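Local coordinates for uncharacterized protein Atu2452 (Agrobacterium tumefaciens, PDB 2R8B) that is of unknown function but has an alpha/beta-hydrolase fold and is probably a hydrolase of the dienelactone hydrolase family, at residues P45-D49 and A133-H137; F52-R56 and E75-F79. One frame throughout, in Å; residues are numbered along the deposited sequence.

Contact 1. Residues P45-D49 and A133-H137; sequences PMTKD and ANREH
Lys48 and Ala133 bring the two backbones nearest, their CA atoms 4.9 Å apart, where the irregular segment 45-49 passes beside a turn of the helix that holds 133-137. That turn is closed by the backbone bond from His137 N to Ala133 O, which stacks Ala133 and His137 one turn apart on the side toward the loop; Asn134 reaches it with its amide. The contact is small, burying 235 Å² over both segments, and Lys48 supplies the largest share. Its CB lies 3.9 Å from Ala133 CB, an ordinary van der Waals contact. Ala133 CB is also 4.0 Å from Thr47 OG1, at the margin of the contact. Helix 117-138 packs against the central sheet of what, by family, is an alpha/beta-hydrolase fold, and Thr47 and Lys48, shortly before strand 53-56, meet the last turns of this helix. Asn134 ND2 sends a weak bond of 3.4 Å to Lys48 O, with an N-H...O angle of 155°; its stronger partner is Phe130 O, one helical turn back. Beyond CB, the Lys48 chain bends at chi2 (134°) and then runs extended to one face of the His137 imidazole. NZ stands 3.5 Å above the ring plane, over its centre, while CE makes a CH-pi contact 4.3 Å from the centroid, 9° off the normal.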
ATOM      1  N   PRO A  45      -2.050 -23.333   6.827  1.00 66.29           N
ATOM      2  CA  PRO A  45      -2.300 -22.463   5.658  1.00 66.05           C
ATOM      3  C   PRO A  45      -1.765 -23.019   4.316  1.00 65.81           C
ATOM      4  O   PRO A  45      -1.175 -24.115   4.282  1.00 66.12           O
ATOM      5  CB  PRO A  45      -1.599 -21.155   6.049  1.00 66.04           C
ATOM      6  CG  PRO A  45      -1.770 -21.099   7.607  1.00 66.38           C
ATOM      7  CD  PRO A  45      -2.040 -22.557   8.085  1.00 66.49           C
HETATM    8  N   MSE A  46      -2.044 -22.297   3.228  1.00 64.98           N
HETATM    9  CA  MSE A  46      -1.420 -22.507   1.920  1.00 64.45           C
HETATM   10  C   MSE A  46      -0.773 -21.164   1.593  1.00 63.10           C
HETATM   11  O   MSE A  46      -0.847 -20.253   2.414  1.00 63.40           O
HETATM   12  CB  MSE A  46      -2.461 -22.892   0.882  1.00 64.10           C
HETATM   13  CG  MSE A  46      -1.847 -23.390  -0.405  1.00 65.19           C
HETATM   14 SE   MSE A  46      -3.150 -24.157  -1.693  0.80 66.97          SE
HETATM   15  CE  MSE A  46      -3.222 -26.105  -1.157  1.00 66.22           C
ATOM     16  N   THR A  47      -0.142 -21.001   0.436  1.00 61.59           N
ATOM     17  CA  THR A  47       0.747 -19.822   0.280  1.00 59.96           C
ATOM     18  C   THR A  47       0.114 -18.458  -0.113  1.00 59.21           C
ATOM     19  O   THR A  47       0.470 -17.415   0.448  1.00 58.76           O
ATOM     20  CB  THR A  47       2.049 -20.158  -0.514  1.00 60.15           C
ATOM     21  OG1 THR A  47       2.697 -18.932  -0.897  1.00 56.97           O
ATOM     22  CG2 THR A  47       1.768 -21.177  -1.760  1.00 60.74           C
ATOM     23  N   LYS A  48      -0.814 -18.476  -1.064  1.00 58.13           N
ATOM     24  CA  LYS A  48      -1.699 -17.339  -1.367  1.00 56.86           C
ATOM     25  C   LYS A  48      -2.746 -17.083  -0.283  1.00 56.48           C
ATOM     26  O   LYS A  48      -3.389 -16.045  -0.252  1.00 55.97           O
ATOM     27  CB  LYS A  48      -2.460 -17.649  -2.641  1.00 56.86           C
ATOM     28  CG  LYS A  48      -2.946 -19.085  -2.713  1.00 56.37           C
ATOM     29  CD  LYS A  48      -4.379 -19.125  -3.166  1.00 54.37           C
ATOM     30  CE  LYS A  48      -4.863 -20.544  -3.334  1.00 52.97           C
ATOM     31  NZ  LYS A  48      -6.303 -20.487  -3.628  1.00 51.39           N
ATOM     32  N   ASP A  49      -2.955 -18.076   0.567  1.00 56.20           N
ATOM     33  CA  ASP A  49      -3.808 -17.950   1.731  1.00 55.86           C
ATOM     34  C   ASP A  49      -3.034 -17.495   2.961  1.00 55.83           C
ATOM     35  O   ASP A  49      -3.508 -17.704   4.085  1.00 55.50           O
ATOM     36  CB  ASP A  49      -4.395 -19.308   2.055  1.00 55.63           C
ATOM     37  CG  ASP A  49      -5.313 -19.792   0.993  1.00 56.07           C
ATOM     38  OD1 ASP A  49      -5.904 -18.892   0.357  1.00 56.56           O
ATOM     39  OD2 ASP A  49      -5.436 -21.038   0.800  1.00 54.11           O
ATOM     40  N   ALA A 133       1.739 -14.937  -5.386  1.00 52.60           N
ATOM     41  CA  ALA A 133       1.030 -16.214  -5.338  1.00 51.77           C
ATOM     42  C   ALA A 133      -0.410 -16.033  -5.822  1.00 51.51           C
ATOM     43  O   ALA A 133      -0.929 -16.896  -6.507  1.00 51.12           O
ATOM     44  CB  ALA A 133       1.089 -16.839  -3.923  1.00 51.16           C
ATOM     45  N   ASN A 134      -1.030 -14.894  -5.507  1.00 51.48           N
ATOM     46  CA  ASN A 134      -2.395 -14.604  -5.989  1.00 51.06           C
ATOM     47  C   ASN A 134      -2.444 -14.172  -7.439  1.00 50.90           C
ATOM     48  O   ASN A 134      -3.380 -14.523  -8.139  1.00 50.99           O
ATOM     49  CB  ASN A 134      -3.086 -13.563  -5.113  1.00 50.68           C
ATOM     50  CG  ASN A 134      -3.516 -14.128  -3.795  1.00 49.67           C
ATOM     51  OD1 ASN A 134      -4.565 -14.727  -3.666  1.00 50.34           O
ATOM     52  ND2 ASN A 134      -2.696 -13.945  -2.805  1.00 50.27           N
ATOM     53  N   ARG A 135      -1.476 -13.363  -7.857  1.00 50.99           N
ATOM     54  CA  ARG A 135      -1.147 -13.186  -9.263  1.00 51.33           C
ATOM     55  C   ARG A 135      -1.290 -14.539 -10.013  1.00 51.11           C
ATOM     56  O   ARG A 135      -2.077 -14.652 -10.925  1.00 51.50           O
ATOM     57  CB  ARG A 135       0.290 -12.689  -9.342  1.00 51.74           C
ATOM     58  CG  ARG A 135       0.753 -12.260 -10.696  1.00 53.54           C
ATOM     59  CD  ARG A 135       0.337 -10.838 -10.849  1.00 56.25           C
ATOM     60  NE  ARG A 135       1.163  -9.987 -11.727  1.00 57.43           N
ATOM     61  CZ  ARG A 135       2.499  -9.883 -11.793  1.00 58.25           C
ATOM     62  NH1 ARG A 135       3.346 -10.602 -11.018  1.00 56.61           N
ATOM     63  NH2 ARG A 135       2.985  -9.005 -12.680  1.00 57.66           N
ATOM     64  N   GLU A 136      -0.562 -15.575  -9.614  1.00 51.32           N
ATOM     65  CA  GLU A 136      -0.703 -16.890 -10.251  1.00 52.18           C
ATOM     66  C   GLU A 136      -2.148 -17.348 -10.205  1.00 51.75           C
ATOM     67  O   GLU A 136      -2.754 -17.573 -11.237  1.00 51.79           O
ATOM     68  CB  GLU A 136       0.173 -17.947  -9.566  1.00 52.85           C
ATOM     69  CG  GLU A 136       1.727 -17.771  -9.750  1.00 56.51           C
ATOM     70  CD  GLU A 136       2.357 -18.711 -10.861  1.00 60.05           C
ATOM     71  OE1 GLU A 136       3.561 -18.478 -11.223  1.00 57.54           O
ATOM     72  OE2 GLU A 136       1.654 -19.669 -11.348  1.00 58.48           O
ATOM     73  N   HIS A 137      -2.704 -17.447  -9.003  1.00 51.28           N
ATOM     74  CA  HIS A 137      -3.986 -18.078  -8.815  1.00 51.07           C
ATOM     75  C   HIS A 137      -5.080 -17.511  -9.705  1.00 51.38           C
ATOM     76  O   HIS A 137      -5.732 -18.269 -10.433  1.00 50.98           O
ATOM     77  CB  HIS A 137      -4.412 -18.062  -7.359  1.00 50.33           C
ATOM     78  CG  HIS A 137      -5.712 -18.753  -7.129  1.00 51.20           C
ATOM     79  ND1 HIS A 137      -6.760 -18.167  -6.441  1.00 52.09           N
ATOM     80  CD2 HIS A 137      -6.161 -19.963  -7.546  1.00 48.28           C
ATOM     81  CE1 HIS A 137      -7.793 -19.000  -6.430  1.00 49.92           C
ATOM     82  NE2 HIS A 137      -7.461 -20.082  -7.111  1.00 47.25           N
TER

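Contact 2. Residues F52-R56 and E75-F79; sequences FHKSR and ENQFF
Glu75 opens the helical segment opposite His53, the CA atoms of the pair being 5.9 Å apart. Its CB packs 3.9 Å from Lys54 N, and the chain bends at chi2 (90°) to carry the carboxylate to the Phe52 ring. There Glu75 OE1 meets the ring edge in its plane, 4.0 Å from Phe52 CE2, with the carboxylate turned 87° from the ring. Lys54 NZ stays 5.5 Å from Glu75 OE1, too far for a salt bridge, although the opposite charges may still attract weakly. Phe79, one turn further on, lies between helix and strand: Lys54 CB sits over one face of its ring, 4.0 Å from the centroid in a CH-pi contact, and Arg56 CB comes obliquely to Phe79 CZ, at 3.5 Å. The carbonyl carbon of Ser55 lies at the ring edge, 3.6 Å from Phe79 CZ. The Arg56 guanidinium leads away to Pro87 O. Phe79 also rests on Ile91 and Ser93 of the adjoining strand 90-94, and Ser93 OG bonds Glu75 O. The axes of 75-79 and 53-56 are 8.5 Å apart, with 30° between their directions; helix 75-85 thus covers the edge strand in the layered helix-on-sheet packing of an alpha/beta-hydrolase fold.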
ATOM      1  N   PHE A  52      -5.137 -14.108   6.264  1.00 54.30           N
ATOM      2  CA  PHE A  52      -6.578 -14.120   6.210  1.00 54.72           C
ATOM      3  C   PHE A  52      -6.996 -12.913   5.407  1.00 54.38           C
ATOM      4  O   PHE A  52      -6.448 -11.847   5.566  1.00 54.60           O
ATOM      5  CB  PHE A  52      -7.170 -14.015   7.614  1.00 55.24           C
ATOM      6  CG  PHE A  52      -8.653 -14.227   7.638  1.00 57.50           C
ATOM      7  CD1 PHE A  52      -9.187 -15.537   7.599  1.00 56.92           C
ATOM      8  CD2 PHE A  52      -9.533 -13.126   7.622  1.00 57.90           C
ATOM      9  CE1 PHE A  52     -10.567 -15.750   7.577  1.00 56.44           C
ATOM     10  CE2 PHE A  52     -10.928 -13.333   7.611  1.00 57.73           C
ATOM     11  CZ  PHE A  52     -11.441 -14.653   7.586  1.00 56.37           C
ATOM     12  N   HIS A  53      -7.954 -13.057   4.518  1.00 54.72           N
ATOM     13  CA  HIS A  53      -8.280 -11.910   3.676  1.00 54.63           C
ATOM     14  C   HIS A  53      -9.654 -12.029   3.043  1.00 54.97           C
ATOM     15  O   HIS A  53     -10.180 -13.122   2.925  1.00 54.74           O
ATOM     16  CB  HIS A  53      -7.208 -11.733   2.589  1.00 54.52           C
ATOM     17  CG  HIS A  53      -7.103 -12.882   1.629  1.00 53.85           C
ATOM     18  ND1 HIS A  53      -6.382 -14.020   1.908  1.00 53.73           N
ATOM     19  CD2 HIS A  53      -7.593 -13.048   0.374  1.00 53.49           C
ATOM     20  CE1 HIS A  53      -6.451 -14.847   0.874  1.00 54.59           C
ATOM     21  NE2 HIS A  53      -7.182 -14.282  -0.067  1.00 51.90           N
ATOM     22  N   LYS A  54     -10.240 -10.906   2.646  1.00 55.39           N
ATOM     23  CA  LYS A  54     -11.329 -10.964   1.672  1.00 55.23           C
ATOM     24  C   LYS A  54     -10.771 -11.073   0.228  1.00 55.21           C
ATOM     25  O   LYS A  54      -9.659 -10.583  -0.056  1.00 55.46           O
ATOM     26  CB  LYS A  54     -12.230  -9.733   1.806  1.00 55.28           C
ATOM     27  CG  LYS A  54     -13.270  -9.836   2.898  1.00 56.33           C
ATOM     28  CD  LYS A  54     -14.694  -9.545   2.373  1.00 57.97           C
ATOM     29  CE  LYS A  54     -15.734  -9.663   3.498  1.00 58.80           C
ATOM     30  NZ  LYS A  54     -16.117 -11.080   3.725  1.00 60.52           N
ATOM     31  N   SER A  55     -11.534 -11.699  -0.681  1.00 54.80           N
ATOM     32  CA  SER A  55     -11.206 -11.669  -2.117  1.00 54.51           C
ATOM     33  C   SER A  55     -12.412 -11.595  -3.049  1.00 54.71           C
ATOM     34  O   SER A  55     -13.474 -12.137  -2.757  1.00 54.93           O
ATOM     35  CB  SER A  55     -10.319 -12.852  -2.508  1.00 54.31           C
ATOM     36  OG  SER A  55     -10.865 -14.065  -2.035  1.00 53.27           O
ATOM     37  N   ARG A  56     -12.231 -10.945  -4.195  1.00 54.96           N
ATOM     38  CA  ARG A  56     -13.256 -10.923  -5.248  1.00 55.45           C
ATOM     39  C   ARG A  56     -12.540 -11.224  -6.558  1.00 55.14           C
ATOM     40  O   ARG A  56     -11.767 -10.392  -7.051  1.00 55.34           O
ATOM     41  CB  ARG A  56     -13.935  -9.549  -5.279  1.00 55.42           C
ATOM     42  CG  ARG A  56     -15.281  -9.492  -5.916  1.00 57.83           C
ATOM     43  CD  ARG A  56     -15.243  -8.945  -7.326  1.00 61.28           C
ATOM     44  NE  ARG A  56     -14.864  -7.538  -7.381  1.00 66.57           N
ATOM     45  CZ  ARG A  56     -14.782  -6.829  -8.511  1.00 69.99           C
ATOM     46  NH1 ARG A  56     -15.098  -7.419  -9.681  1.00 71.47           N
ATOM     47  NH2 ARG A  56     -14.383  -5.541  -8.483  1.00 67.63           N
ATOM     48  N   GLU A  75     -10.005  -6.351   7.054  1.00 61.10           N
ATOM     49  CA  GLU A  75     -10.204  -6.731   5.648  1.00 61.24           C
ATOM     50  C   GLU A  75     -11.415  -6.074   4.991  1.00 61.35           C
ATOM     51  O   GLU A  75     -11.491  -5.999   3.758  1.00 61.24           O
ATOM     52  CB  GLU A  75     -10.340  -8.239   5.476  1.00 61.49           C
ATOM     53  CG  GLU A  75      -9.863  -9.024   6.640  1.00 61.40           C
ATOM     54  CD  GLU A  75     -10.959  -9.261   7.631  1.00 61.44           C
ATOM     55  OE1 GLU A  75     -12.091  -9.570   7.206  1.00 59.66           O
ATOM     56  OE2 GLU A  75     -10.680  -9.134   8.836  1.00 62.73           O
ATOM     57  N   ASN A  76     -12.367  -5.614   5.793  1.00 61.37           N
ATOM     58  CA  ASN A  76     -13.515  -4.899   5.226  1.00 61.67           C
ATOM     59  C   ASN A  76     -13.376  -3.400   5.088  1.00 61.36           C
ATOM     60  O   ASN A  76     -14.179  -2.810   4.358  1.00 61.39           O
ATOM     61  CB  ASN A  76     -14.809  -5.211   5.962  1.00 61.56           C
ATOM     62  CG  ASN A  76     -15.240  -6.603   5.752  1.00 62.56           C
ATOM     63  OD1 ASN A  76     -15.533  -7.016   4.624  1.00 64.47           O
ATOM     64  ND2 ASN A  76     -15.259  -7.372   6.830  1.00 61.92           N
ATOM     65  N   GLN A  77     -12.410  -2.797   5.788  1.00 60.79           N
ATOM     66  CA  GLN A  77     -12.126  -1.375   5.602  1.00 60.85           C
ATOM     67  C   GLN A  77     -12.139  -1.016   4.128  1.00 60.13           C
ATOM     68  O   GLN A  77     -13.027  -0.275   3.668  1.00 59.27           O
ATOM     69  CB  GLN A  77     -10.785  -0.963   6.204  1.00 60.82           C
ATOM     70  CG  GLN A  77     -10.901  -0.465   7.632  1.00 62.00           C
ATOM     71  CD  GLN A  77     -10.000   0.737   7.912  1.00 64.36           C
ATOM     72  OE1 GLN A  77      -8.868   0.865   7.393  1.00 64.63           O
ATOM     73  NE2 GLN A  77     -10.507   1.636   8.739  1.00 64.67           N
ATOM     74  N   PHE A  78     -11.192  -1.583   3.382  1.00 59.43           N
ATOM     75  CA  PHE A  78     -11.001  -1.151   2.008  1.00 59.09           C
ATOM     76  C   PHE A  78     -11.593  -1.975   0.854  1.00 58.62           C
ATOM     77  O   PHE A  78     -11.520  -1.533  -0.301  1.00 58.81           O
ATOM     78  CB  PHE A  78      -9.534  -0.848   1.779  1.00 59.16           C
ATOM     79  CG  PHE A  78      -9.112   0.436   2.389  1.00 60.24           C
ATOM     80  CD1 PHE A  78      -9.287   1.630   1.707  1.00 60.21           C
ATOM     81  CD2 PHE A  78      -8.562   0.470   3.675  1.00 63.36           C
ATOM     82  CE1 PHE A  78      -8.891   2.837   2.272  1.00 59.46           C
ATOM     83  CE2 PHE A  78      -8.168   1.684   4.262  1.00 61.45           C
ATOM     84  CZ  PHE A  78      -8.340   2.865   3.552  1.00 59.81           C
ATOM     85  N   PHE A  79     -12.190  -3.131   1.162  1.00 57.86           N
ATOM     86  CA  PHE A  79     -12.705  -4.044   0.148  1.00 57.07           C
ATOM     87  C   PHE A  79     -13.662  -3.397  -0.847  1.00 58.09           C
ATOM     88  O   PHE A  79     -13.344  -3.376  -2.032  1.00 58.51           O
ATOM     89  CB  PHE A  79     -13.335  -5.300   0.777  1.00 56.47           C
ATOM     90  CG  PHE A  79     -13.594  -6.439  -0.206  1.00 53.44           C
ATOM     91  CD1 PHE A  79     -12.539  -7.169  -0.743  1.00 49.61           C
ATOM     92  CD2 PHE A  79     -14.902  -6.794  -0.549  1.00 52.39           C
ATOM     93  CE1 PHE A  79     -12.754  -8.204  -1.607  1.00 49.33           C
ATOM     94  CE2 PHE A  79     -15.154  -7.854  -1.411  1.00 50.68           C
ATOM     95  CZ  PHE A  79     -14.075  -8.568  -1.948  1.00 52.28           C
TER

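Contacts 1 and 2 have centres 15 Å apart, and their first segments follow closely at the start of the modelled chain. Segment 45-49 leads within a few residues into 52-56, whereas their partners come later, 75-79 first and 133-137 last, so contact 2 falls within the span of sequence that contact 1 closes. The two meet where Lys48 O lies 3.5 Å from His53 CE1. Strand 53-56, at an edge of the seven-stranded sheet, connects them: His53 stacks edge-to-face on Phe130 of helix 117-138, while Lys54 faces helix 75-85. Both contacts are at the surface, and together they join the start of the modelled chain to two helices of the fold.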